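Local coordinates for protein Two-component sensor histidine kinase (PDB 3OLO) that probably senses a signal through its PAS domain and relays it by histidine autophosphorylation in a two-component pathway, at residues A[73-83]-A[94-102]; A[29-38]-A[50-61]. One frame throughout, in Å; residues are numbered along the deposited sequence.

Contact 1 of 2, residues A[73-83]-A[94-102]; sequences IRQKNNYTFKT and LVEMSLTFL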
# COMPACT_ATOMS: atom_id res chain seq x y z
N ILE A 73 14.37 0.38 19.38
CA ILE A 73 13.40 0.26 18.30
C ILE A 73 13.98 -0.57 17.16
O ILE A 73 13.36 -1.53 16.70
CB ILE A 73 12.97 1.64 17.74
CG1 ILE A 73 12.23 2.47 18.80
CG2 ILE A 73 12.12 1.47 16.48
CD1 ILE A 73 11.33 1.66 19.72
N ARG A 74 15.18 -0.21 16.71
CA ARG A 74 15.83 -0.87 15.59
C ARG A 74 16.03 -2.35 15.86
O ARG A 74 15.77 -3.18 15.00
CB ARG A 74 17.18 -0.21 15.32
CG ARG A 74 17.06 1.22 14.82
CD ARG A 74 18.39 1.94 14.85
NE ARG A 74 18.55 2.80 13.69
CZ ARG A 74 19.25 3.93 13.68
NH1 ARG A 74 19.86 4.36 14.78
NH2 ARG A 74 19.33 4.64 12.57
N GLN A 75 16.49 -2.67 17.06
CA GLN A 75 16.73 -4.06 17.43
C GLN A 75 15.46 -4.88 17.36
O GLN A 75 15.50 -6.06 17.00
CB GLN A 75 17.35 -4.13 18.82
CG GLN A 75 18.82 -3.78 18.82
CD GLN A 75 19.30 -3.28 20.16
OE1 GLN A 75 18.86 -3.75 21.21
NE2 GLN A 75 20.20 -2.31 20.13
N LYS A 76 14.33 -4.26 17.71
CA LYS A 76 13.03 -4.92 17.65
C LYS A 76 12.71 -5.36 16.22
O LYS A 76 12.23 -6.48 16.00
CB LYS A 76 11.93 -3.99 18.18
CG LYS A 76 12.05 -3.64 19.67
CD LYS A 76 11.61 -4.79 20.56
CE LYS A 76 12.18 -4.67 21.97
NZ LYS A 76 12.25 -6.00 22.67
N ASN A 77 13.00 -4.48 15.26
CA ASN A 77 12.85 -4.77 13.83
C ASN A 77 11.40 -4.76 13.32
O ASN A 77 11.15 -4.50 12.15
CB ASN A 77 13.50 -6.10 13.47
CG ASN A 77 13.93 -6.14 12.02
OD1 ASN A 77 15.10 -5.89 11.70
ND2 ASN A 77 12.99 -6.43 11.13
N ASN A 78 10.45 -5.06 14.21
CA ASN A 78 9.04 -4.81 13.95
C ASN A 78 8.44 -4.30 15.25
O ASN A 78 8.57 -4.95 16.28
CB ASN A 78 8.33 -6.09 13.50
CG ASN A 78 9.07 -6.80 12.38
OD1 ASN A 78 8.98 -6.41 11.22
ND2 ASN A 78 9.81 -7.85 12.73
N TYR A 79 7.80 -3.14 15.21
CA TYR A 79 7.36 -2.48 16.43
C TYR A 79 6.25 -1.46 16.15
O TYR A 79 6.25 -0.80 15.11
CB TYR A 79 8.57 -1.79 17.06
CG TYR A 79 8.39 -1.39 18.50
CD1 TYR A 79 8.11 -2.33 19.48
CD2 TYR A 79 8.53 -0.05 18.89
CE1 TYR A 79 7.95 -1.95 20.81
CE2 TYR A 79 8.38 0.33 20.21
CZ TYR A 79 8.09 -0.62 21.17
OH TYR A 79 7.95 -0.24 22.48
N THR A 80 5.30 -1.35 17.07
CA THR A 80 4.17 -0.42 16.95
C THR A 80 4.09 0.39 18.24
O THR A 80 4.19 -0.18 19.32
CB THR A 80 2.81 -1.17 16.73
OG1 THR A 80 2.80 -1.80 15.44
CG2 THR A 80 1.62 -0.20 16.80
N PHE A 81 3.93 1.71 18.12
CA PHE A 81 3.83 2.56 19.31
C PHE A 81 3.21 3.93 18.98
O PHE A 81 3.08 4.29 17.81
CB PHE A 81 5.22 2.76 19.92
CG PHE A 81 6.17 3.53 19.05
CD1 PHE A 81 6.91 2.89 18.08
CD2 PHE A 81 6.30 4.90 19.19
CE1 PHE A 81 7.78 3.60 17.27
CE2 PHE A 81 7.16 5.62 18.38
CZ PHE A 81 7.90 4.97 17.42
N LYS A 82 2.82 4.68 20.01
CA LYS A 82 2.16 5.97 19.83
C LYS A 82 3.15 7.11 19.92
O LYS A 82 4.06 7.10 20.74
CB LYS A 82 1.12 6.22 20.92
CG LYS A 82 0.17 5.10 21.18
CD LYS A 82 -0.99 5.10 20.21
CE LYS A 82 -1.65 3.74 20.19
NZ LYS A 82 -0.68 2.73 19.68
N THR A 83 2.95 8.12 19.09
CA THR A 83 3.62 9.38 19.32
C THR A 83 2.70 10.51 18.87
O THR A 83 1.59 10.26 18.42
CB THR A 83 4.95 9.42 18.58
OG1 THR A 83 5.75 10.50 19.10
CG2 THR A 83 4.74 9.57 17.08
N LEU A 94 -2.30 12.72 18.15
CA LEU A 94 -1.74 11.41 18.47
C LEU A 94 -1.88 10.47 17.28
O LEU A 94 -2.92 10.44 16.62
CB LEU A 94 -2.46 10.82 19.67
CG LEU A 94 -1.85 9.58 20.29
CD1 LEU A 94 -0.47 9.87 20.86
CD2 LEU A 94 -2.78 9.05 21.37
N VAL A 95 -0.83 9.70 17.01
CA VAL A 95 -0.85 8.65 15.99
C VAL A 95 -0.26 7.36 16.55
O VAL A 95 0.37 7.35 17.61
CB VAL A 95 -0.04 9.05 14.74
CG1 VAL A 95 -0.54 10.35 14.15
CG2 VAL A 95 1.44 9.18 15.07
N GLU A 96 -0.47 6.28 15.81
CA GLU A 96 0.12 4.98 16.11
C GLU A 96 0.94 4.58 14.89
O GLU A 96 0.40 4.43 13.80
CB GLU A 96 -0.98 3.96 16.40
CG GLU A 96 -0.51 2.52 16.51
CD GLU A 96 -1.65 1.56 16.82
OE1 GLU A 96 -2.18 0.94 15.88
OE2 GLU A 96 -2.04 1.44 17.99
N MSE A 97 2.26 4.46 15.08
CA MSE A 97 3.16 4.09 13.99
C MSE A 97 3.51 2.62 14.10
O MSE A 97 3.82 2.14 15.19
CB MSE A 97 4.48 4.85 14.10
CG MSE A 97 4.46 6.30 13.77
SE MSE A 97 6.25 7.09 14.13
CE MSE A 97 7.26 6.40 12.64
N SER A 98 3.48 1.92 12.97
CA SER A 98 4.01 0.55 12.87
C SER A 98 5.22 0.56 11.94
O SER A 98 5.14 1.01 10.81
CB SER A 98 2.95 -0.40 12.35
OG SER A 98 1.95 -0.63 13.32
N LEU A 99 6.34 0.08 12.44
CA LEU A 99 7.57 0.08 11.67
C LEU A 99 8.01 -1.33 11.37
O LEU A 99 7.92 -2.20 12.23
CB LEU A 99 8.69 0.74 12.45
CG LEU A 99 8.52 2.19 12.82
CD1 LEU A 99 7.84 2.30 14.18
CD2 LEU A 99 9.89 2.82 12.84
N THR A 100 8.51 -1.52 10.15
CA THR A 100 9.21 -2.72 9.75
C THR A 100 10.53 -2.30 9.13
O THR A 100 10.54 -1.49 8.21
CB THR A 100 8.42 -3.49 8.69
OG1 THR A 100 7.09 -3.71 9.16
CG2 THR A 100 9.09 -4.82 8.39
N PHE A 101 11.65 -2.84 9.60
CA PHE A 101 12.93 -2.50 9.02
C PHE A 101 13.33 -3.50 7.96
O PHE A 101 13.13 -4.70 8.12
CB PHE A 101 14.01 -2.40 10.08
CG PHE A 101 13.82 -1.23 10.99
CD1 PHE A 101 13.04 -1.35 12.13
CD2 PHE A 101 14.40 -0.01 10.70
CE1 PHE A 101 12.84 -0.26 12.97
CE2 PHE A 101 14.22 1.08 11.54
CZ PHE A 101 13.44 0.95 12.68
N LEU A 102 13.89 -3.00 6.86
CA LEU A 102 14.21 -3.82 5.71
C LEU A 102 15.57 -3.40 5.17
O LEU A 102 16.03 -2.28 5.42
CB LEU A 102 13.16 -3.61 4.63
CG LEU A 102 11.75 -4.01 5.06
CD1 LEU A 102 10.76 -3.75 3.94
CD2 LEU A 102 11.72 -5.47 5.47

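Contact 2 of 2, residues A[29-38]-A[50-61]; sequences LGDNWQFLYV and REQLLSMNLQDI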
# COMPACT_ATOMS: atom_id res chain seq x y z
N LEU A 29 11.36 5.55 5.64
CA LEU A 29 12.43 6.36 6.21
C LEU A 29 13.77 5.69 5.95
O LEU A 29 13.86 4.47 6.03
CB LEU A 29 12.24 6.46 7.72
CG LEU A 29 10.91 7.05 8.19
CD1 LEU A 29 10.75 6.87 9.70
CD2 LEU A 29 10.85 8.52 7.80
N GLY A 30 14.80 6.48 5.66
CA GLY A 30 16.16 5.98 5.55
C GLY A 30 16.79 5.80 6.92
O GLY A 30 16.15 6.00 7.95
N ASP A 31 18.07 5.45 6.94
CA ASP A 31 18.70 5.04 8.19
C ASP A 31 18.83 6.22 9.17
O ASP A 31 18.97 6.01 10.37
CB ASP A 31 20.07 4.40 7.90
CG ASP A 31 20.49 3.41 8.98
OD1 ASP A 31 19.64 2.66 9.50
OD2 ASP A 31 21.70 3.37 9.30
N ASN A 32 18.77 7.45 8.66
CA ASN A 32 18.79 8.63 9.53
C ASN A 32 17.40 9.26 9.67
O ASN A 32 17.27 10.43 10.02
CB ASN A 32 19.77 9.68 9.01
CG ASN A 32 21.00 9.06 8.36
OD1 ASN A 32 21.79 8.39 9.02
ND2 ASN A 32 21.16 9.29 7.06
N TRP A 33 16.37 8.47 9.39
CA TRP A 33 14.97 8.87 9.57
C TRP A 33 14.54 9.97 8.59
O TRP A 33 13.51 10.60 8.79
CB TRP A 33 14.70 9.31 11.02
CG TRP A 33 15.38 8.43 12.01
CD1 TRP A 33 16.52 8.71 12.71
CD2 TRP A 33 14.98 7.12 12.41
NE1 TRP A 33 16.85 7.66 13.53
CE2 TRP A 33 15.92 6.66 13.36
CE3 TRP A 33 13.92 6.27 12.06
CZ2 TRP A 33 15.84 5.40 13.96
CZ3 TRP A 33 13.83 5.02 12.66
CH2 TRP A 33 14.79 4.60 13.60
N GLN A 34 15.31 10.17 7.53
CA GLN A 34 14.88 11.02 6.42
C GLN A 34 13.79 10.31 5.62
O GLN A 34 13.87 9.11 5.39
CB GLN A 34 16.07 11.35 5.50
CG GLN A 34 16.61 10.19 4.64
CD GLN A 34 17.66 9.33 5.34
OE1 GLN A 34 17.51 8.95 6.50
NE2 GLN A 34 18.74 9.02 4.63
N PHE A 35 12.75 11.03 5.22
CA PHE A 35 11.74 10.47 4.32
C PHE A 35 12.36 10.11 2.97
O PHE A 35 13.15 10.87 2.42
CB PHE A 35 10.59 11.46 4.10
CG PHE A 35 9.79 11.74 5.33
CD1 PHE A 35 8.81 10.86 5.76
CD2 PHE A 35 10.02 12.91 6.06
CE1 PHE A 35 8.06 11.12 6.90
CE2 PHE A 35 9.29 13.18 7.21
CZ PHE A 35 8.29 12.28 7.64
N LEU A 36 12.00 8.96 2.43
CA LEU A 36 12.51 8.52 1.14
C LEU A 36 11.36 8.38 0.16
O LEU A 36 11.53 8.54 -1.05
CB LEU A 36 13.20 7.16 1.26
CG LEU A 36 14.40 7.12 2.21
CD1 LEU A 36 14.95 5.71 2.28
CD2 LEU A 36 15.47 8.10 1.77
N TYR A 37 10.19 8.05 0.70
CA TYR A 37 9.01 7.84 -0.11
C TYR A 37 7.80 8.06 0.77
O TYR A 37 7.77 7.59 1.90
CB TYR A 37 9.00 6.42 -0.69
CG TYR A 37 7.83 6.19 -1.59
CD1 TYR A 37 6.58 5.87 -1.07
CD2 TYR A 37 7.95 6.34 -2.97
CE1 TYR A 37 5.49 5.68 -1.91
CE2 TYR A 37 6.87 6.14 -3.80
CZ TYR A 37 5.64 5.82 -3.27
OH TYR A 37 4.56 5.65 -4.10
N VAL A 38 6.81 8.79 0.28
CA VAL A 38 5.58 9.02 1.04
C VAL A 38 4.40 8.82 0.12
O VAL A 38 4.49 9.19 -1.05
CB VAL A 38 5.50 10.48 1.61
CG1 VAL A 38 6.55 10.68 2.67
CG2 VAL A 38 5.65 11.53 0.49
N ARG A 50 4.48 16.58 -1.17
CA ARG A 50 5.39 15.46 -1.32
C ARG A 50 6.81 15.98 -1.45
O ARG A 50 7.72 15.44 -0.87
CB ARG A 50 5.04 14.62 -2.55
CG ARG A 50 6.11 13.57 -2.88
CD ARG A 50 5.64 12.50 -3.86
NE ARG A 50 4.75 11.52 -3.25
CZ ARG A 50 3.42 11.52 -3.36
NH1 ARG A 50 2.81 12.46 -4.06
NH2 ARG A 50 2.71 10.58 -2.77
N GLU A 51 6.98 17.05 -2.21
CA GLU A 51 8.31 17.59 -2.44
C GLU A 51 8.89 18.15 -1.14
O GLU A 51 10.10 18.13 -0.94
CB GLU A 51 8.27 18.67 -3.52
CG GLU A 51 7.75 18.18 -4.87
CD GLU A 51 8.74 17.27 -5.59
OE1 GLU A 51 9.49 17.77 -6.47
OE2 GLU A 51 8.76 16.05 -5.30
N GLN A 52 8.03 18.65 -0.26
CA GLN A 52 8.49 19.14 1.04
C GLN A 52 8.95 17.98 1.91
O GLN A 52 10.02 18.02 2.50
CB GLN A 52 7.39 19.90 1.77
CG GLN A 52 7.17 21.31 1.29
CD GLN A 52 6.06 22.00 2.04
OE1 GLN A 52 4.89 21.65 1.88
NE2 GLN A 52 6.40 23.00 2.84
N LEU A 53 8.13 16.93 1.97
CA LEU A 53 8.42 15.77 2.81
C LEU A 53 9.71 15.08 2.38
O LEU A 53 10.41 14.52 3.21
CB LEU A 53 7.25 14.78 2.80
CG LEU A 53 6.04 15.21 3.65
CD1 LEU A 53 4.80 14.36 3.35
CD2 LEU A 53 6.36 15.15 5.13
N LEU A 54 10.03 15.13 1.10
CA LEU A 54 11.17 14.36 0.59
C LEU A 54 12.49 15.09 0.82
O LEU A 54 13.55 14.65 0.36
CB LEU A 54 10.99 14.00 -0.89
CG LEU A 54 9.89 12.96 -1.14
CD1 LEU A 54 9.71 12.65 -2.63
CD2 LEU A 54 10.16 11.66 -0.36
N SER A 55 12.43 16.21 1.53
CA SER A 55 13.65 16.87 1.98
C SER A 55 13.59 17.02 3.50
O SER A 55 14.35 17.77 4.09
CB SER A 55 13.80 18.24 1.32
OG SER A 55 12.72 19.08 1.68
N MSE A 56 12.69 16.26 4.12
CA MSE A 56 12.47 16.40 5.55
C MSE A 56 12.86 15.14 6.33
O MSE A 56 13.15 14.10 5.75
CB MSE A 56 11.01 16.78 5.84
CG MSE A 56 10.69 18.25 5.52
SE MSE A 56 8.77 18.66 5.53
CE MSE A 56 8.41 18.46 7.43
N ASN A 57 12.87 15.27 7.65
CA ASN A 57 13.19 14.18 8.56
C ASN A 57 11.99 13.91 9.45
O ASN A 57 11.18 14.81 9.69
CB ASN A 57 14.36 14.59 9.44
CG ASN A 57 14.98 13.43 10.15
OD1 ASN A 57 14.65 13.12 11.30
ND2 ASN A 57 15.91 12.77 9.48
N LEU A 58 11.87 12.68 9.93
CA LEU A 58 10.84 12.32 10.91
C LEU A 58 10.84 13.29 12.08
O LEU A 58 9.80 13.61 12.65
CB LEU A 58 11.09 10.90 11.44
CG LEU A 58 10.08 10.43 12.47
CD1 LEU A 58 8.70 10.43 11.85
CD2 LEU A 58 10.45 9.04 13.02
N GLN A 59 12.02 13.77 12.43
CA GLN A 59 12.17 14.65 13.58
C GLN A 59 11.48 16.00 13.36
O GLN A 59 11.24 16.74 14.31
CB GLN A 59 13.66 14.86 13.85
CG GLN A 59 13.95 15.65 15.10
CD GLN A 59 15.45 15.76 15.38
OE1 GLN A 59 15.86 15.93 16.52
NE2 GLN A 59 16.26 15.65 14.33
N ASP A 60 11.15 16.33 12.11
CA ASP A 60 10.46 17.59 11.80
C ASP A 60 8.94 17.47 11.99
O ASP A 60 8.25 18.48 11.96
CB ASP A 60 10.73 18.00 10.35
CG ASP A 60 12.21 18.20 10.08
OD1 ASP A 60 12.93 18.68 10.98
OD2 ASP A 60 12.65 17.87 8.95
N ILE A 61 8.45 16.23 12.12
CA ILE A 61 7.02 15.92 12.26
C ILE A 61 6.73 15.31 13.64
O ILE A 61 5.76 15.64 14.30
CB ILE A 61 6.60 14.84 11.23
CG1 ILE A 61 7.02 15.24 9.81
CG2 ILE A 61 5.10 14.58 11.29
CD1 ILE A 61 6.15 16.27 9.18
O HOH W 1 13.98 13.65 3.21
O HOH W 2 14.57 12.10 0.12
O HOH W 3 7.00 9.60 -2.65

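Contact 1 of 2, residues A[73-83]-A[94-102]
The hydroxyls of Thr80 and Ser98 meet across a non-hydrogen-bonded antiparallel pair, OG1 of Thr80 lying 2.6 Å from OG of Ser98, with either able to donate; two short hydroxyl side chains suit so closely spaced a pair. Next along the same face, Lys82, long enough to reach the glutamate across the strands, folds back over Glu96. Its chain bends at chi2 (-83°) and again at chi4, bringing NZ to OE2 of Glu96, modelled at a doubtful 2.5 Å, closer than such pairs usually come, in a salt bridge that uses that oxygen's anti lone pair. CG of Glu96 also rests against CG2 of Thr80, 3.5 Å away. Because the other oxygen, OE1, is paired with Arg115, the carboxylate is shared by two cations; with an alanine here, Lys82 and Arg115 would probably both lose this counter-charge, leaving the lysine end free to turn.

The opposite face, with Tyr79, Phe81, Met97 and Leu99, is largely apolar. Phe81 has CG between its backbone N and carbonyl carbon (chi1 66°), leaning the ring toward Leu99, whose CD1 lies 3.4 Å from CE1 of Phe81. The selenium of Met97 (selenomethionine) makes an oblique Met-aromatic contact, 5.0 Å from the centre of the Phe81 ring. Main-chain bonds of the hairpin link Tyr79 with Leu99, Phe81 with Met97 and Thr83 with Val95. At the far end Asn77, in positive phi just after the helix, gives its O to N of Phe101 (3.1 Å).

Strand 78-86 forms one edge of the PAS sheet within this chain. Strand 92-104 passes its other side to strand 107-116, helix 70-76 leads into the hairpin, its last turn packing on Phe101 through Ile73 and, over one ring face, CA of Arg74, and Asn21 of the second subunit packs on Thr100.

Contact 2 of 2, residues A[29-38]-A[50-61]
An Asx turn at Asn57 docks on the beta turn Gly30-Trp33, which joins the first two strands of the PAS sheet. OD1 of Asn57 accepts from N of Gln59, while ND2 donates to O of Asn32 at 2.8 Å, with that oxygen almost in the amide plane. CG stands anti to the backbone N of Asn57 (chi1 -165°), which carries the amide back toward the turn. Asparagine suits the place because one flat group both accepts and donates.

The main chains then bridge once: N of Leu58 binds O of Trp33 (2.9 Å), and N of Phe35 binds O of Met56 (3.1 Å). The Phe35 ring lies against 50-61, with CD2 of Leu53 over one face and CG1 of Ile61 at its edge, 3.9 Å from CZ of Phe35. Two waters extend the bridge, each donating to O of Phe35 and to a carbonyl of Leu54 or Met56.

At the other end Arg50 comes side-on to Val38, NH2 at 2.8 Å and NE at 3.2 Å from O of Val38, both on the same face of that carbonyl. NH2 also forms a salt bridge with Asp40.

Most of these bonds end on backbone atoms, so they probably hold the path of the main chain, and the positive guanidinium would probably polarise the Val38 carbonyl.

How the contacts relate
From the N terminus, helix 8-21 leads into strand 25-29 and the turn before strand 35-38. Contact 2 closes the first loop, bringing 50-61 back to 29-38 around helix 40-46. The chain then runs on through helix 70-76, and contact 1 closes the hairpin of strands 78-86 and 92-104. The two loops follow in series, neither nested nor crossed, and their contacts lie on opposite sides of the chain's centre, about 16 Å apart between centres. Strands 35-38 and 78-86 are the outer strands of one sheet within this chain. Trp33 packs against Arg74 and Phe101, and Leu58 touches Met97, so the 29-38 turn and segment 50-61 pack against the hairpin and helix 70-76.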